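Local structure of Cow rumen GH26 endo-mannanase (Metagenome, 6UEH) at residues Q155-Y160 against K303-F308; Q174-G179 against E186-Y191; A201-D206 against T221-E226. The protein hydrolyses internal beta-1,4-mannosidic bonds of mannans, probably including galactomannan, as an endo-acting glycoside hydrolase of family 26. One frame throughout, in Å; residues are numbered along the deposited sequence.

Interaction 1: Q155-Y160 against K303-F308; sequences QKLQDY and KVPLIF
Leu-157 and Pro-305 carry this contact between helix 152-164 and the run into strand 306-309. One methyl does the work: CD2 of Leu-157 sits 4.0 Å from CB of Pro-305 and 4.1 Å from its CG, so a single branch meets the outer corner of the pyrrolidine ring. The same methyl reaches Ile-307, at 4.4 Å from CG1, a looser approach. Leu-157 is directed there by its first torsion, which sets CG anti to the backbone N (chi1 172°) and carries the fork out from the helix. Pro-305 presents its ring to the helix. Ile-307 comes to the methyl through its CG1 branch rather than through the direction of its CB. Everything here is apolar and buried, held by shape and dispersion.

Further out, polar bonds place both partners. On the helix, Gln-155 bonds through OE1 to Leu-145 N and through NE2 to Thr-143 O, while Gln-158 NE2 reaches Asp-381 O. On the other side Lys-303, with positive phi, ends helix 280-301 in a Schellman motif, and the chain then runs extended through Pro-305 into the strand. Leu-157 also touches Ile-234 and Ile-358, at the starts of strands 234-238 and 357-362, which flank strand 306-309. Helix 152-164 thus packs against the N-terminal end of the parallel barrel, while Leu-306 faces outward onto helix 280-301.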
loop_
_atom_site.group_PDB
_atom_site.type_symbol
_atom_site.label_atom_id
_atom_site.label_comp_id
_atom_site.label_asym_id
_atom_site.label_seq_id
_atom_site.Cartn_x
_atom_site.Cartn_y
_atom_site.Cartn_z
ATOM N N GLN A 155 18.781 -9.313 7.390
ATOM C CA GLN A 155 19.117 -7.931 7.704
ATOM C C GLN A 155 19.838 -7.257 6.539
ATOM O O GLN A 155 19.603 -6.082 6.248
ATOM C CB GLN A 155 19.972 -7.862 8.971
ATOM C CG GLN A 155 20.257 -6.442 9.438
ATOM C CD GLN A 155 18.990 -5.651 9.698
ATOM O OE1 GLN A 155 18.308 -5.860 10.702
ATOM N NE2 GLN A 155 18.662 -4.741 8.786
ATOM N N LYS A 156 20.711 -8.003 5.868
ATOM C CA LYS A 156 21.419 -7.475 4.706
ATOM C C LYS A 156 20.458 -7.192 3.552
ATOM O O LYS A 156 20.614 -6.199 2.841
ATOM C CB LYS A 156 22.523 -8.438 4.263
ATOM C CG LYS A 156 23.771 -8.364 5.135
ATOM C CD LYS A 156 24.630 -9.614 5.024
ATOM C CE LYS A 156 25.228 -9.773 3.644
ATOM N NZ LYS A 156 26.116 -10.974 3.580
ATOM N N LEU A 157 19.465 -8.059 3.372
ATOM C CA LEU A 157 18.442 -7.830 2.352
ATOM C C LEU A 157 17.635 -6.570 2.667
ATOM O O LEU A 157 17.435 -5.722 1.799
ATOM C CB LEU A 157 17.509 -9.040 2.227
ATOM C CG LEU A 157 16.273 -8.873 1.334
ATOM C CD1 LEU A 157 16.648 -8.379 -0.060
ATOM C CD2 LEU A 157 15.493 -10.183 1.244
ATOM N N GLN A 158 17.185 -6.449 3.912
ATOM C CA GLN A 158 16.403 -5.288 4.328
ATOM C C GLN A 158 17.198 -3.995 4.164
ATOM O O GLN A 158 16.648 -2.963 3.770
ATOM C CB GLN A 158 15.940 -5.442 5.780
ATOM C CG GLN A 158 15.033 -4.316 6.282
ATOM C CD GLN A 158 13.591 -4.444 5.803
ATOM O OE1 GLN A 158 13.323 -4.986 4.730
ATOM N NE2 GLN A 158 12.657 -3.947 6.607
ATOM N N ASP A 159 18.492 -4.055 4.457
ATOM C CA ASP A 159 19.346 -2.882 4.317
ATOM C C ASP A 159 19.539 -2.513 2.853
ATOM O O ASP A 159 19.579 -1.331 2.513
ATOM C CB ASP A 159 20.698 -3.111 4.994
ATOM C CG ASP A 159 20.630 -2.912 6.492
ATOM O OD1 ASP A 159 19.785 -2.111 6.947
ATOM O OD2 ASP A 159 21.416 -3.554 7.215
ATOM N N TYR A 160 19.656 -3.515 1.985
ATOM C CA TYR A 160 19.736 -3.248 0.553
ATOM C C TYR A 160 18.474 -2.543 0.072
ATOM O O TYR A 160 18.542 -1.584 -0.699
ATOM C CB TYR A 160 19.936 -4.528 -0.258
ATOM C CG TYR A 160 19.683 -4.294 -1.733
ATOM C CD1 TYR A 160 20.636 -3.669 -2.527
ATOM C CD2 TYR A 160 18.478 -4.667 -2.324
ATOM C CE1 TYR A 160 20.405 -3.434 -3.867
ATOM C CE2 TYR A 160 18.239 -4.433 -3.666
ATOM C CZ TYR A 160 19.206 -3.818 -4.433
ATOM O OH TYR A 160 18.977 -3.586 -5.770
ATOM N N LYS A 303 20.145 -20.661 4.336
ATOM C CA LYS A 303 20.467 -19.237 4.453
ATOM C C LYS A 303 19.735 -18.384 3.421
ATOM O O LYS A 303 20.326 -17.497 2.800
ATOM C CB LYS A 303 21.979 -19.019 4.335
ATOM C CG LYS A 303 22.782 -19.709 5.423
ATOM C CD LYS A 303 24.265 -19.401 5.303
ATOM C CE LYS A 303 25.043 -20.020 6.454
ATOM N NZ LYS A 303 24.532 -19.545 7.774
ATOM N N VAL A 304 18.447 -18.655 3.249
ATOM C CA VAL A 304 17.624 -17.903 2.311
ATOM C C VAL A 304 16.652 -16.990 3.048
ATOM O O VAL A 304 15.778 -17.464 3.775
ATOM C CB VAL A 304 16.823 -18.833 1.379
ATOM C CG1 VAL A 304 15.908 -18.016 0.483
ATOM C CG2 VAL A 304 17.765 -19.691 0.546
ATOM N N PRO A 305 16.815 -15.671 2.868
ATOM C CA PRO A 305 15.896 -14.681 3.432
ATOM C C PRO A 305 14.624 -14.594 2.596
ATOM O O PRO A 305 14.651 -14.923 1.410
ATOM C CB PRO A 305 16.697 -13.382 3.359
ATOM C CG PRO A 305 17.563 -13.570 2.159
ATOM C CD PRO A 305 17.924 -15.036 2.135
ATOM N N LEU A 306 13.531 -14.151 3.209
ATOM C CA LEU A 306 12.242 -14.106 2.529
ATOM C C LEU A 306 11.408 -12.909 2.976
ATOM O O LEU A 306 11.241 -12.672 4.171
ATOM C CB LEU A 306 11.466 -15.406 2.785
ATOM C CG LEU A 306 10.075 -15.547 2.165
ATOM C CD1 LEU A 306 10.173 -15.661 0.648
ATOM C CD2 LEU A 306 9.343 -16.744 2.759
ATOM N N ILE A 307 10.887 -12.151 2.017
ATOM C CA ILE A 307 9.881 -11.144 2.333
ATOM C C ILE A 307 8.555 -11.873 2.527
ATOM O O ILE A 307 7.852 -12.180 1.563
ATOM C CB ILE A 307 9.758 -10.074 1.232
ATOM C CG1 ILE A 307 11.120 -9.423 0.974
ATOM C CG2 ILE A 307 8.720 -9.024 1.620
ATOM C CD1 ILE A 307 11.146 -8.491 -0.217
ATOM N N PHE A 308 8.234 -12.166 3.782
ATOM C CA PHE A 308 7.090 -13.004 4.117
ATOM C C PHE A 308 5.846 -12.154 4.359
ATOM O O PHE A 308 5.834 -11.290 5.241
ATOM C CB PHE A 308 7.417 -13.859 5.347
ATOM C CG PHE A 308 6.385 -14.903 5.658
ATOM C CD1 PHE A 308 5.830 -15.673 4.649
ATOM C CD2 PHE A 308 5.984 -15.131 6.966
ATOM C CE1 PHE A 308 4.882 -16.641 4.938
ATOM C CE2 PHE A 308 5.038 -16.098 7.259
ATOM C CZ PHE A 308 4.488 -16.852 6.244
#

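Interaction 2: Q174-G179 against E186-Y191; sequences QEIYGG and ELEFEY
The loop that leaves strand 169-174 of the TIM barrel packs against the start of helix 187-196, the element it leads into, with Glu-175 and Phe-189 at the centre. CB of Glu-175 lies at the edge of the Phe-189 ring and near its plane, 3.6 Å from CE1. Carbonyl oxygen Glu-186 O also lies in the ring plane, at the edge. Phe-189 makes a cation-pi contact with Arg-203 as well.

Beside it, Ile-176 and Glu-188 cross at about a right angle, CD1 of the isoleucine standing 4.0 Å from OE2 of the glutamate. One water bridges the loop backbone to the helix side chain: it accepts from Ile-176 N at 2.8 Å and donates to Glu-188 OE1 at 2.7 Å. The other carboxylate oxygen, OE2, takes Gly-453 N, and the bend at chi2 (83°) helps fold the acid back toward the loop.

Glu-175 has CG between its backbone N and carbonyl carbon (chi1 75°), with the chain extended beyond; CB stays against the ring edge while the carboxylate reaches Arg-203 through OE1 and Arg-223 through OE2. Gln-174 NE2 bonds Phe-205 O. Between loop and helix the hold is thus apolar edge packing and a water bridge; the ion pairs of Glu-175 run outward to the two arginines, which probably favour its ionised form despite its burial and the nearby Glu-186 carboxylate.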
loop_
_atom_site.group_PDB
_atom_site.type_symbol
_atom_site.label_atom_id
_atom_site.label_comp_id
_atom_site.label_asym_id
_atom_site.label_seq_id
_atom_site.Cartn_x
_atom_site.Cartn_y
_atom_site.Cartn_z
ATOM N N GLN A 174 4.598 -12.276 -9.483
ATOM C CA GLN A 174 4.107 -13.469 -8.805
ATOM C C GLN A 174 4.079 -14.648 -9.772
ATOM O O GLN A 174 3.608 -14.510 -10.904
ATOM C CB GLN A 174 2.708 -13.233 -8.228
ATOM C CG GLN A 174 2.175 -14.385 -7.388
ATOM C CD GLN A 174 2.767 -14.409 -5.988
ATOM O OE1 GLN A 174 3.266 -13.396 -5.495
ATOM N NE2 GLN A 174 2.716 -15.567 -5.341
ATOM N N GLU A 175 4.584 -15.798 -9.333
ATOM C CA GLU A 175 4.531 -17.011 -10.143
ATOM C C GLU A 175 3.168 -17.678 -10.001
ATOM O O GLU A 175 2.411 -17.380 -9.078
ATOM C CB GLU A 175 5.640 -17.996 -9.750
ATOM C CG GLU A 175 5.387 -18.742 -8.445
ATOM C CD GLU A 175 6.382 -19.868 -8.209
ATOM O OE1 GLU A 175 7.339 -20.000 -9.001
ATOM O OE2 GLU A 175 6.207 -20.625 -7.231
ATOM N N ILE A 176 2.869 -18.589 -10.919
ATOM C CA ILE A 176 1.575 -19.259 -10.961
ATOM C C ILE A 176 1.373 -20.154 -9.734
ATOM O O ILE A 176 2.340 -20.589 -9.103
ATOM C CB ILE A 176 1.439 -20.097 -12.260
ATOM C CG1 ILE A 176 -0.014 -20.521 -12.510
ATOM C CG2 ILE A 176 2.389 -21.290 -12.238
ATOM C CD1 ILE A 176 -0.905 -19.406 -13.029
ATOM N N TYR A 177 0.113 -20.398 -9.384
ATOM C CA TYR A 177 -0.230 -21.334 -8.317
ATOM C C TYR A 177 0.304 -22.725 -8.636
ATOM O O TYR A 177 0.505 -23.066 -9.804
ATOM C CB TYR A 177 -1.747 -21.386 -8.114
ATOM C CG TYR A 177 -2.523 -21.727 -9.371
ATOM C CD1 TYR A 177 -2.726 -23.049 -9.754
ATOM C CD2 TYR A 177 -3.054 -20.725 -10.175
ATOM C CE1 TYR A 177 -3.433 -23.362 -10.903
ATOM C CE2 TYR A 177 -3.762 -21.027 -11.322
ATOM C CZ TYR A 177 -3.949 -22.345 -11.682
ATOM O OH TYR A 177 -4.654 -22.645 -12.827
ATOM N N GLY A 178 0.528 -23.525 -7.595
ATOM C CA GLY A 178 1.076 -24.862 -7.753
ATOM C C GLY A 178 0.284 -25.716 -8.724
ATOM O O GLY A 178 -0.928 -25.855 -8.591
ATOM N N GLY A 179 0.972 -26.276 -9.714
ATOM C CA GLY A 179 0.321 -27.092 -10.724
ATOM C C GLY A 179 -0.119 -26.302 -11.945
ATOM O O GLY A 179 -0.396 -26.880 -12.996
ATOM N N GLU A 186 7.664 -20.904 -15.238
ATOM C CA GLU A 186 8.513 -19.851 -15.780
ATOM C C GLU A 186 7.823 -19.017 -16.853
ATOM O O GLU A 186 8.375 -18.013 -17.302
ATOM C CB GLU A 186 9.803 -20.454 -16.346
ATOM C CG GLU A 186 10.532 -21.360 -15.372
ATOM C CD GLU A 186 10.810 -20.681 -14.042
ATOM O OE1 GLU A 186 10.633 -21.335 -12.992
ATOM O OE2 GLU A 186 11.207 -19.496 -14.044
ATOM N N LEU A 187 6.621 -19.429 -17.248
ATOM C CA LEU A 187 5.885 -18.794 -18.345
ATOM C C LEU A 187 5.816 -17.271 -18.216
ATOM O O LEU A 187 6.251 -16.551 -19.114
ATOM C CB LEU A 187 4.466 -19.370 -18.432
ATOM C CG LEU A 187 3.643 -19.102 -19.698
ATOM C CD1 LEU A 187 2.644 -20.220 -19.913
ATOM C CD2 LEU A 187 2.916 -17.765 -19.637
ATOM N N GLU A 188 5.264 -16.791 -17.104
ATOM C CA GLU A 188 5.133 -15.354 -16.869
ATOM C C GLU A 188 6.483 -14.644 -16.932
ATOM O O GLU A 188 6.586 -13.524 -17.426
ATOM C CB GLU A 188 4.477 -15.084 -15.510
ATOM C CG GLU A 188 2.957 -15.176 -15.504
ATOM C CD GLU A 188 2.444 -16.596 -15.364
ATOM O OE1 GLU A 188 3.265 -17.539 -15.387
ATOM O OE2 GLU A 188 1.215 -16.767 -15.225
ATOM N N PHE A 189 7.516 -15.311 -16.436
ATOM C CA PHE A 189 8.837 -14.707 -16.349
ATOM C C PHE A 189 9.519 -14.654 -17.711
ATOM O O PHE A 189 10.164 -13.661 -18.052
ATOM C CB PHE A 189 9.684 -15.470 -15.330
ATOM C CG PHE A 189 9.063 -15.510 -13.964
ATOM C CD1 PHE A 189 8.148 -16.499 -13.635
ATOM C CD2 PHE A 189 9.358 -14.536 -13.025
ATOM C CE1 PHE A 189 7.555 -16.526 -12.388
ATOM C CE2 PHE A 189 8.769 -14.558 -11.774
ATOM C CZ PHE A 189 7.864 -15.552 -11.458
ATOM N N GLU A 190 9.363 -15.714 -18.497
ATOM C CA GLU A 190 9.918 -15.733 -19.844
ATOM C C GLU A 190 9.191 -14.733 -20.739
ATOM O O GLU A 190 9.774 -14.202 -21.683
ATOM C CB GLU A 190 9.844 -17.140 -20.441
ATOM C CG GLU A 190 10.716 -18.153 -19.716
ATOM C CD GLU A 190 12.171 -17.726 -19.655
ATOM O OE1 GLU A 190 12.788 -17.557 -20.727
ATOM O OE2 GLU A 190 12.695 -17.549 -18.536
ATOM N N TYR A 191 7.919 -14.480 -20.437
ATOM C CA TYR A 191 7.156 -13.466 -21.161
ATOM C C TYR A 191 7.784 -12.093 -20.968
ATOM O O TYR A 191 7.998 -11.354 -21.929
ATOM C CB TYR A 191 5.697 -13.443 -20.702
ATOM C CG TYR A 191 4.904 -12.270 -21.250
ATOM C CD1 TYR A 191 4.440 -12.270 -22.560
ATOM C CD2 TYR A 191 4.618 -11.167 -20.455
ATOM C CE1 TYR A 191 3.715 -11.199 -23.064
ATOM C CE2 TYR A 191 3.895 -10.092 -20.950
ATOM C CZ TYR A 191 3.445 -10.114 -22.255
ATOM O OH TYR A 191 2.726 -9.045 -22.751
HETATM O O HOH W 1 4.481 -18.486 -13.155
#

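Interaction 3: A201-D206 against T221-E226; sequences AIRGFD and TERVIE
Phe-205 sets CG anti to its own carbonyl carbon (chi1 -56°), and Val-224 places CG2 in the same way, which brings the methyl squarely over the ring. CG2 of Val-224 lies 3.4 Å from the Phe-205 ring centroid and 9° off the normal, a well-centred CH-pi contact. Helix backbone approaches the rim: CA of Val-224 is 3.7 Å from CZ of Phe-205, and CB of Arg-223 is 3.9 Å from its CE2. An alanine at Phe-205 removes the ring, which would probably leave the Val-224 methyl without its aromatic platform and open a gap between strand and helix.

Arg-203 runs extended from CG to NE, so that its NH2 comes 4.1 Å from CD of Arg-223, obliquely; the two guanidinium planes are 36° apart. Beyond the Glu-175 carboxylate they share, Arg-203 NH1 has Glu-186 and Arg-223 NH1 bonds Asp-218 O. The helix runs nearly antiparallel to the strand, as expected in a beta-alpha-beta unit, here strand 202-206, helix 220-230 and strand 234-238. Two modes thus sit side by side: an aromatic face covered by a valine methyl, and two arginines that converge on one carboxylate, whose negative charge probably helps balance theirs.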
loop_
_atom_site.group_PDB
_atom_site.type_symbol
_atom_site.label_atom_id
_atom_site.label_comp_id
_atom_site.label_asym_id
_atom_site.label_seq_id
_atom_site.Cartn_x
_atom_site.Cartn_y
_atom_site.Cartn_z
ATOM N N ALA A 201 13.281 -8.552 -10.575
ATOM C CA ALA A 201 14.236 -8.820 -9.506
ATOM C C ALA A 201 13.591 -9.650 -8.402
ATOM O O ALA A 201 14.211 -10.562 -7.848
ATOM C CB ALA A 201 14.783 -7.516 -8.943
ATOM N N ILE A 202 12.342 -9.324 -8.090
ATOM C CA ILE A 202 11.591 -9.999 -7.038
ATOM C C ILE A 202 10.646 -11.043 -7.632
ATOM O O ILE A 202 9.940 -10.773 -8.601
ATOM C CB ILE A 202 10.782 -8.980 -6.194
ATOM C CG1 ILE A 202 11.732 -8.092 -5.386
ATOM C CG2 ILE A 202 9.796 -9.686 -5.275
ATOM C CD1 ILE A 202 11.035 -7.001 -4.597
ATOM N N ARG A 203 10.647 -12.242 -7.060
ATOM C CA ARG A 203 9.707 -13.275 -7.479
ATOM C C ARG A 203 8.752 -13.598 -6.334
ATOM O O ARG A 203 9.176 -13.764 -5.190
ATOM C CB ARG A 203 10.452 -14.533 -7.937
ATOM C CG ARG A 203 9.555 -15.660 -8.437
ATOM C CD ARG A 203 10.357 -16.665 -9.258
ATOM N NE ARG A 203 9.562 -17.816 -9.679
ATOM C CZ ARG A 203 9.812 -18.538 -10.768
ATOM N NH1 ARG A 203 10.828 -18.220 -11.558
ATOM N NH2 ARG A 203 9.038 -19.571 -11.076
ATOM N N GLY A 204 7.460 -13.660 -6.646
ATOM C CA GLY A 204 6.446 -13.931 -5.645
ATOM C C GLY A 204 6.044 -15.392 -5.616
ATOM O O GLY A 204 5.805 -16.002 -6.659
ATOM N N PHE A 205 5.974 -15.952 -4.412
ATOM C CA PHE A 205 5.615 -17.350 -4.218
ATOM C C PHE A 205 4.414 -17.463 -3.284
ATOM O O PHE A 205 3.868 -16.453 -2.841
ATOM C CB PHE A 205 6.796 -18.144 -3.645
ATOM C CG PHE A 205 8.056 -18.060 -4.471
ATOM C CD1 PHE A 205 8.959 -17.025 -4.282
ATOM C CD2 PHE A 205 8.347 -19.030 -5.417
ATOM C CE1 PHE A 205 10.124 -16.952 -5.032
ATOM C CE2 PHE A 205 9.508 -18.965 -6.169
ATOM C CZ PHE A 205 10.398 -17.928 -5.973
ATOM N N ASP A 206 4.010 -18.693 -2.981
ATOM C CA ASP A 206 2.916 -18.936 -2.041
ATOM C C ASP A 206 3.013 -20.344 -1.462
ATOM O O ASP A 206 3.244 -21.304 -2.194
ATOM C CB ASP A 206 1.557 -18.741 -2.720
ATOM C CG ASP A 206 0.446 -18.431 -1.728
ATOM O OD1 ASP A 206 0.097 -19.319 -0.920
ATOM O OD2 ASP A 206 -0.080 -17.299 -1.761
ATOM N N THR A 221 9.379 -24.356 -2.327
ATOM C CA THR A 221 10.604 -24.153 -1.558
ATOM C C THR A 221 11.853 -24.293 -2.426
ATOM O O THR A 221 12.781 -23.493 -2.320
ATOM C CB THR A 221 10.684 -25.139 -0.377
ATOM O OG1 THR A 221 9.529 -24.976 0.455
ATOM C CG2 THR A 221 11.941 -24.890 0.452
ATOM N N GLU A 222 11.866 -25.300 -3.294
ATOM C CA GLU A 222 12.977 -25.483 -4.220
ATOM C C GLU A 222 13.102 -24.298 -5.179
ATOM O O GLU A 222 14.205 -23.825 -5.445
ATOM C CB GLU A 222 12.818 -26.783 -5.010
ATOM C CG GLU A 222 13.129 -28.048 -4.216
ATOM C CD GLU A 222 11.988 -28.485 -3.309
ATOM O OE1 GLU A 222 10.940 -27.807 -3.285
ATOM O OE2 GLU A 222 12.142 -29.518 -2.621
ATOM N N ARG A 223 11.975 -23.811 -5.691
ATOM C CA ARG A 223 12.006 -22.685 -6.622
ATOM C C ARG A 223 12.442 -21.395 -5.930
ATOM O O ARG A 223 13.078 -20.545 -6.547
ATOM C CB ARG A 223 10.644 -22.493 -7.297
ATOM C CG ARG A 223 10.321 -23.560 -8.341
ATOM C CD ARG A 223 9.083 -23.207 -9.162
ATOM N NE ARG A 223 7.907 -23.009 -8.319
ATOM C CZ ARG A 223 7.148 -23.994 -7.850
ATOM N NH1 ARG A 223 7.443 -25.256 -8.135
ATOM N NH2 ARG A 223 6.100 -23.718 -7.086
ATOM N N VAL A 224 12.109 -21.254 -4.649
ATOM C CA VAL A 224 12.570 -20.100 -3.880
ATOM C C VAL A 224 14.089 -20.139 -3.743
ATOM O O VAL A 224 14.771 -19.133 -3.950
ATOM C CB VAL A 224 11.929 -20.047 -2.479
ATOM C CG1 VAL A 224 12.569 -18.948 -1.643
ATOM C CG2 VAL A 224 10.427 -19.831 -2.587
ATOM N N ILE A 225 14.609 -21.312 -3.394
ATOM C CA ILE A 225 16.047 -21.517 -3.279
ATOM C C ILE A 225 16.740 -21.251 -4.613
ATOM O O ILE A 225 17.769 -20.573 -4.665
ATOM C CB ILE A 225 16.370 -22.945 -2.802
ATOM C CG1 ILE A 225 15.861 -23.147 -1.372
ATOM C CG2 ILE A 225 17.865 -23.217 -2.888
ATOM C CD1 ILE A 225 16.045 -24.554 -0.848
ATOM N N GLU A 226 16.159 -21.775 -5.687
ATOM C CA GLU A 226 16.697 -21.581 -7.027
ATOM C C GLU A 226 16.768 -20.096 -7.375
ATOM O O GLU A 226 17.789 -19.612 -7.862
ATOM C CB GLU A 226 15.844 -22.330 -8.057
ATOM C CG GLU A 226 16.523 -22.567 -9.401
ATOM C CD GLU A 226 16.448 -21.368 -10.326
ATOM O OE1 GLU A 226 15.555 -20.514 -10.132
ATOM O OE2 GLU A 226 17.285 -21.280 -11.250
#

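All three contacts are buried in the family 26 barrel, though Arg-223 of interaction 3 is partly exposed. Interactions 1 and 3 reach the same parallel sheet, and they touch where Val-304 CG1 meets Val-224 CG1 at 4.1 Å; interaction 1 is wholly apolar at the N-terminal end of the strands, whereas interaction 3 couples apolar packing to charge on the outer side of strand 202-206. Interaction 2, in the loop following strand 169-174, is the most polar and uses a water. It joins interaction 3 directly through the acids of 174-179 and 186-191, which meet Arg-203. Interactions 1 and 2 do not touch, their nearest atoms being about 9 Å apart.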